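Local structure of aerolysin-like protein (Bombina maxima, 6LH8) at residues 25-30 with 36-41; 79-84 with 89-94. The protein belongs to the aerolysin-like pore-forming proteins of a toad and probably takes part in, or regulates, pore formation that modulates cellular endolysosomes. One frame throughout, in Å; residues are numbered along the deposited sequence.

Interaction 1. Residues 25-30 with 36-41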
loop_
_atom_site.group_PDB
_atom_site.type_symbol
_atom_site.label_atom_id
_atom_site.label_comp_id
_atom_site.label_asym_id
_atom_site.label_seq_id
_atom_site.Cartn_x
_atom_site.Cartn_y
_atom_site.Cartn_z
ATOM N N MET A 25 8.622 4.818 -20.455
ATOM C CA MET A 25 8.399 5.827 -21.490
ATOM C C MET A 25 9.722 6.069 -22.207
ATOM O O MET A 25 10.731 6.339 -21.552
ATOM C CB MET A 25 7.879 7.148 -20.891
ATOM C CG MET A 25 6.677 7.016 -19.955
ATOM S SD MET A 25 6.261 8.534 -19.051
ATOM C CE MET A 25 5.409 9.454 -20.329
ATOM N N VAL A 26 9.724 5.989 -23.546
ATOM C CA VAL A 26 10.965 6.105 -24.308
ATOM C C VAL A 26 10.883 7.253 -25.313
ATOM O O VAL A 26 9.811 7.567 -25.840
ATOM C CB VAL A 26 11.314 4.780 -25.021
ATOM C CG1 VAL A 26 10.415 4.554 -26.230
ATOM C CG2 VAL A 26 12.772 4.772 -25.424
ATOM N N ALA A 27 12.033 7.890 -25.568
ATOM C CA ALA A 27 12.134 8.978 -26.540
ATOM C C ALA A 27 13.572 9.094 -27.039
ATOM O O ALA A 27 14.519 8.753 -26.323
ATOM C CB ALA A 27 11.678 10.309 -25.931
ATOM N N SER A 28 13.724 9.605 -28.269
ATOM C CA SER A 28 15.021 9.719 -28.933
ATOM C C SER A 28 15.211 11.114 -29.523
ATOM O O SER A 28 14.249 11.766 -29.941
ATOM C CB SER A 28 15.175 8.671 -30.044
ATOM O OG SER A 28 15.165 7.354 -29.518
ATOM N N ASN A 29 16.474 11.547 -29.592
ATOM C CA ASN A 29 16.838 12.924 -29.912
ATOM C C ASN A 29 17.902 12.972 -31.006
ATOM O O ASN A 29 18.551 11.975 -31.333
ATOM C CB ASN A 29 17.347 13.656 -28.659
ATOM C CG ASN A 29 17.532 15.149 -28.878
ATOM O OD1 ASN A 29 17.419 15.651 -29.994
ATOM N ND2 ASN A 29 17.823 15.862 -27.807
ATOM N N ILE A 30 18.085 14.171 -31.557
ATOM C CA ILE A 30 19.053 14.414 -32.617
ATOM C C ILE A 30 19.403 15.900 -32.729
ATOM O O ILE A 30 19.193 16.680 -31.797
ATOM C CB ILE A 30 18.530 13.884 -33.960
ATOM C CG1 ILE A 30 19.683 13.770 -34.957
ATOM C CG2 ILE A 30 17.393 14.769 -34.487
ATOM C CD1 ILE A 30 20.583 12.584 -34.697
ATOM N N GLU A 36 11.768 18.899 -25.832
ATOM C CA GLU A 36 11.218 18.681 -24.508
ATOM C C GLU A 36 10.496 17.336 -24.452
ATOM O O GLU A 36 10.148 16.740 -25.476
ATOM C CB GLU A 36 10.259 19.812 -24.122
ATOM C CG GLU A 36 9.044 19.931 -25.023
ATOM C CD GLU A 36 7.885 20.632 -24.335
ATOM O OE1 GLU A 36 6.735 20.476 -24.798
ATOM O OE2 GLU A 36 8.124 21.340 -23.329
ATOM N N PHE A 37 10.274 16.865 -23.230
ATOM C CA PHE A 37 9.641 15.581 -22.989
ATOM C C PHE A 37 8.123 15.717 -23.057
ATOM O O PHE A 37 7.568 16.814 -22.957
ATOM C CB PHE A 37 10.076 15.040 -21.632
ATOM C CG PHE A 37 9.781 13.580 -21.428
ATOM C CD1 PHE A 37 10.325 12.623 -22.265
ATOM C CD2 PHE A 37 8.972 13.169 -20.381
ATOM C CE1 PHE A 37 10.058 11.281 -22.068
ATOM C CE2 PHE A 37 8.700 11.833 -20.180
ATOM C CZ PHE A 37 9.244 10.886 -21.024
ATOM N N TYR A 38 7.452 14.571 -23.216
ATOM C CA TYR A 38 6.003 14.565 -23.418
ATOM C C TYR A 38 5.258 15.220 -22.257
ATOM O O TYR A 38 4.313 15.989 -22.472
ATOM C CB TYR A 38 5.494 13.133 -23.606
ATOM C CG TYR A 38 6.353 12.213 -24.451
ATOM C CD1 TYR A 38 6.289 12.252 -25.842
ATOM C CD2 TYR A 38 7.197 11.276 -23.861
ATOM C CE1 TYR A 38 7.060 11.397 -26.626
ATOM C CE2 TYR A 38 7.977 10.412 -24.640
ATOM C CZ TYR A 38 7.898 10.478 -26.021
ATOM O OH TYR A 38 8.654 9.626 -26.800
ATOM N N LEU A 39 5.645 14.904 -21.022
ATOM C CA LEU A 39 4.928 15.361 -19.840
ATOM C C LEU A 39 5.911 15.939 -18.838
ATOM O O LEU A 39 7.048 15.478 -18.722
ATOM C CB LEU A 39 4.143 14.223 -19.141
ATOM C CG LEU A 39 2.887 13.568 -19.720
ATOM C CD1 LEU A 39 3.173 12.806 -21.001
ATOM C CD2 LEU A 39 2.300 12.639 -18.677
ATOM N N LYS A 40 5.446 16.936 -18.090
ATOM C CA LYS A 40 6.247 17.477 -17.000
ATOM C C LYS A 40 6.200 16.571 -15.776
ATOM O O LYS A 40 7.209 16.395 -15.088
ATOM C CB LYS A 40 5.752 18.876 -16.635
ATOM C CG LYS A 40 5.968 19.913 -17.727
ATOM C CD LYS A 40 6.813 21.079 -17.217
ATOM C CE LYS A 40 7.330 21.919 -18.368
ATOM N NZ LYS A 40 6.190 22.462 -19.158
ATOM N N GLU A 41 5.025 16.035 -15.467
ATOM C CA GLU A 41 4.829 15.165 -14.318
ATOM C C GLU A 41 3.829 14.094 -14.709
ATOM O O GLU A 41 2.981 14.313 -15.578
ATOM C CB GLU A 41 4.293 15.914 -13.101
ATOM C CG GLU A 41 5.080 17.134 -12.696
ATOM C CD GLU A 41 4.286 18.037 -11.784
ATOM O OE1 GLU A 41 3.162 18.435 -12.174
ATOM O OE2 GLU A 41 4.781 18.327 -10.672
#

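Interaction 2. Residues 79-84 with 89-94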
loop_
_atom_site.group_PDB
_atom_site.type_symbol
_atom_site.label_atom_id
_atom_site.label_comp_id
_atom_site.label_asym_id
_atom_site.label_seq_id
_atom_site.Cartn_x
_atom_site.Cartn_y
_atom_site.Cartn_z
ATOM N N GLU A 79 -5.513 8.316 12.361
ATOM C CA GLU A 79 -6.654 7.803 13.095
ATOM C C GLU A 79 -6.803 6.296 12.871
ATOM O O GLU A 79 -6.434 5.776 11.815
ATOM C CB GLU A 79 -7.930 8.522 12.666
ATOM C CG GLU A 79 -8.110 9.891 13.309
ATOM C CD GLU A 79 -8.223 9.812 14.821
ATOM O OE1 GLU A 79 -7.205 10.036 15.509
ATOM O OE2 GLU A 79 -9.335 9.524 15.320
ATOM N N PRO A 80 -7.341 5.578 13.851
ATOM C CA PRO A 80 -7.509 4.131 13.700
ATOM C C PRO A 80 -8.496 3.781 12.598
ATOM O O PRO A 80 -9.402 4.550 12.263
ATOM C CB PRO A 80 -8.036 3.688 15.071
ATOM C CG PRO A 80 -7.628 4.795 16.010
ATOM C CD PRO A 80 -7.713 6.039 15.200
ATOM N N ILE A 81 -8.303 2.596 12.039
ATOM C CA ILE A 81 -9.265 1.973 11.134
ATOM C C ILE A 81 -10.264 1.200 11.978
ATOM O O ILE A 81 -9.865 0.460 12.882
ATOM C CB ILE A 81 -8.556 1.026 10.147
ATOM C CG1 ILE A 81 -7.330 1.690 9.508
ATOM C CG2 ILE A 81 -9.550 0.479 9.105
ATOM C CD1 ILE A 81 -7.593 3.034 8.906
ATOM N N THR A 82 -11.555 1.335 11.673
ATOM C CA THR A 82 -12.598 0.577 12.355
ATOM C C THR A 82 -13.160 -0.464 11.397
ATOM O O THR A 82 -13.824 -0.122 10.416
ATOM C CB THR A 82 -13.709 1.491 12.863
ATOM O OG1 THR A 82 -13.142 2.477 13.731
ATOM C CG2 THR A 82 -14.752 0.683 13.638
ATOM N N PHE A 83 -12.881 -1.731 11.672
ATOM C CA PHE A 83 -13.559 -2.828 10.999
ATOM C C PHE A 83 -14.801 -3.217 11.794
ATOM O O PHE A 83 -14.893 -2.989 12.997
ATOM C CB PHE A 83 -12.639 -4.043 10.860
ATOM C CG PHE A 83 -11.329 -3.756 10.158
ATOM C CD1 PHE A 83 -11.275 -3.655 8.783
ATOM C CD2 PHE A 83 -10.148 -3.642 10.879
ATOM C CE1 PHE A 83 -10.065 -3.412 8.130
ATOM C CE2 PHE A 83 -8.925 -3.392 10.239
ATOM C CZ PHE A 83 -8.887 -3.278 8.858
ATOM N N THR A 84 -15.765 -3.815 11.106
ATOM C CA THR A 84 -16.933 -4.401 11.760
ATOM C C THR A 84 -17.017 -5.845 11.294
ATOM O O THR A 84 -17.179 -6.099 10.098
ATOM C CB THR A 84 -18.215 -3.630 11.427
ATOM O OG1 THR A 84 -18.116 -2.309 11.956
ATOM C CG2 THR A 84 -19.441 -4.309 12.045
ATOM N N GLU A 89 -14.667 -5.489 6.493
ATOM C CA GLU A 89 -13.435 -6.185 6.857
ATOM C C GLU A 89 -12.247 -5.764 6.009
ATOM O O GLU A 89 -11.165 -6.346 6.145
ATOM C CB GLU A 89 -13.644 -7.702 6.758
ATOM C CG GLU A 89 -14.598 -8.202 7.816
ATOM C CD GLU A 89 -15.187 -9.562 7.535
ATOM O OE1 GLU A 89 -14.823 -10.187 6.507
ATOM O OE2 GLU A 89 -16.032 -9.995 8.348
ATOM N N SER A 90 -12.416 -4.764 5.153
ATOM C CA SER A 90 -11.339 -4.264 4.312
ATOM C C SER A 90 -11.490 -2.761 4.172
ATOM O O SER A 90 -12.603 -2.264 3.993
ATOM C CB SER A 90 -11.364 -4.927 2.930
ATOM O OG SER A 90 -10.301 -4.453 2.114
ATOM N N TYR A 91 -10.370 -2.043 4.253
ATOM C CA TYR A 91 -10.349 -0.598 4.088
ATOM C C TYR A 91 -9.156 -0.218 3.217
ATOM O O TYR A 91 -8.056 -0.736 3.417
ATOM C CB TYR A 91 -10.283 0.081 5.463
ATOM C CG TYR A 91 -10.177 1.580 5.413
ATOM C CD1 TYR A 91 -11.311 2.366 5.297
ATOM C CD2 TYR A 91 -8.945 2.209 5.464
ATOM C CE1 TYR A 91 -11.224 3.733 5.241
ATOM C CE2 TYR A 91 -8.844 3.577 5.407
ATOM C CZ TYR A 91 -9.990 4.339 5.302
ATOM O OH TYR A 91 -9.897 5.715 5.250
ATOM N N THR A 92 -9.368 0.686 2.254
ATOM C CA THR A 92 -8.327 1.083 1.311
ATOM C C THR A 92 -8.023 2.566 1.479
ATOM O O THR A 92 -8.928 3.402 1.401
ATOM C CB THR A 92 -8.753 0.796 -0.130
ATOM O OG1 THR A 92 -9.015 -0.602 -0.285
ATOM C CG2 THR A 92 -7.674 1.213 -1.112
ATOM N N GLU A 93 -6.760 2.885 1.719
ATOM C CA GLU A 93 -6.283 4.254 1.643
ATOM C C GLU A 93 -5.854 4.556 0.212
ATOM O O GLU A 93 -5.458 3.665 -0.543
ATOM C CB GLU A 93 -5.111 4.482 2.596
ATOM C CG GLU A 93 -5.398 4.190 4.053
ATOM C CD GLU A 93 -4.231 4.546 4.955
ATOM O OE1 GLU A 93 -3.634 3.615 5.540
ATOM O OE2 GLU A 93 -3.899 5.751 5.078
ATOM N N LEU A 94 -5.948 5.828 -0.162
ATOM C CA LEU A 94 -5.596 6.249 -1.511
ATOM C C LEU A 94 -4.917 7.609 -1.442
ATOM O O LEU A 94 -5.374 8.505 -0.725
ATOM C CB LEU A 94 -6.837 6.303 -2.412
ATOM C CG LEU A 94 -6.696 6.849 -3.834
ATOM C CD1 LEU A 94 -5.727 6.012 -4.644
ATOM C CD2 LEU A 94 -8.055 6.889 -4.510
#

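Interaction 1. Residues 25-30 with 36-41
The phenol of Tyr38 reaches over to the backbone of strand 4-28 and donates a hydrogen bond from OH to Val26 O, at 2.5 Å. Val26 O lies at the edge of the tyrosine ring and in its plane. The bond meets the carbonyl at a C=O...O angle of 139°, with the hydroxyl tilted 19° from the carbonyl plane. It ties a residue of the irregular segment 36-41 to the main chain of the strand.

Apolar contacts flank this polar link. Ala27 CB lies against the hydroxyl end of Tyr38, 3.2 Å from OH, and also approaches the edge of the Phe37 ring. Phe37 CG stands anti to the backbone N (chi1 -165°), which carries the buried ring toward the strand. There its rim meets Met25, with CZ 4.0 Å from Met25 CB. Met25 bends at its last torsion, and its methyl CE ends among Phe37 CE2, Tyr38 CD2 and Leu39 CD1, the last at 4.1 Å.

A Met-aromatic contact adds to this packing: Met25 SD sits 5.4 Å from the Phe37 ring centroid, at the ring edge.

Beyond the two segments, Phe37 also rests on Leu111 and Met101, while Met25 and Ala27 pair through their backbones with strand 110-130. A loop thus folds back over the end of an outermost strand, a small aromatic-methionine cluster at one end of the elongated, strand-rich body of an aerolysin-like protein.

Interaction 2. Residues 79-84 with 89-94
Phe83 and Glu89 meet through ring and main chain: Phe83 CD1 lies 3.6 Å from Glu89 C, and CE1 is 3.7 Å from Glu89 O. The backbone N atoms of Ser90 and Tyr91 sit instead at the ring's edge, near its plane. One face of the phenyl is covered from within its own strand by Ile81 CG2, 3.8 Å above the plane and offset toward the rim.

Ile81 uses both branches on Tyr91. Its CG2 touches Tyr91 CB at 3.7 Å, while CD1 reaches CD2 and CE2 of the ring, each at 3.8 Å. The two side chains cross at about a right angle.

Segments 81-84 and 90-94 run roughly antiparallel (152°), their axes 7.9 Å apart at closest approach, yet they are not paired neighbours in one sheet. Strand 81-84 pairs with 65-68 in a two-stranded sheet, whereas 90-100 borders the five-stranded sheet beside 41-53, so side chains pack, partly on main chain, between two sheets. Phe83 extends the contact to Ile52 and Leu68.

Glu89 also lays its CG 4.0 Å from Thr84 O, near where the two segments come closest, and its carboxylate OE2 accepts a hydrogen bond from Gly86 N in the connecting loop.

The two interactions follow one another along the chain, interaction 1 closing before interaction 2 opens. Their centres are 39 Å apart, on opposite sides of the chain's centre, and their nearest atoms remain about 16 Å from each other. Both reach the five-stranded antiparallel sheet, at its two outermost strands: interaction 1 at strand 4-28, interaction 2 at strand 90-100. Strands 110-130, 133-154 and 41-53 lie between these. Interaction 1 fastens a loop to the C-terminal end of one border strand, 4-28, while interaction 2 joins the small sheet of 65-68 and 81-84 to the other border strand, giving two separate attachments along an elongated, all-beta molecule.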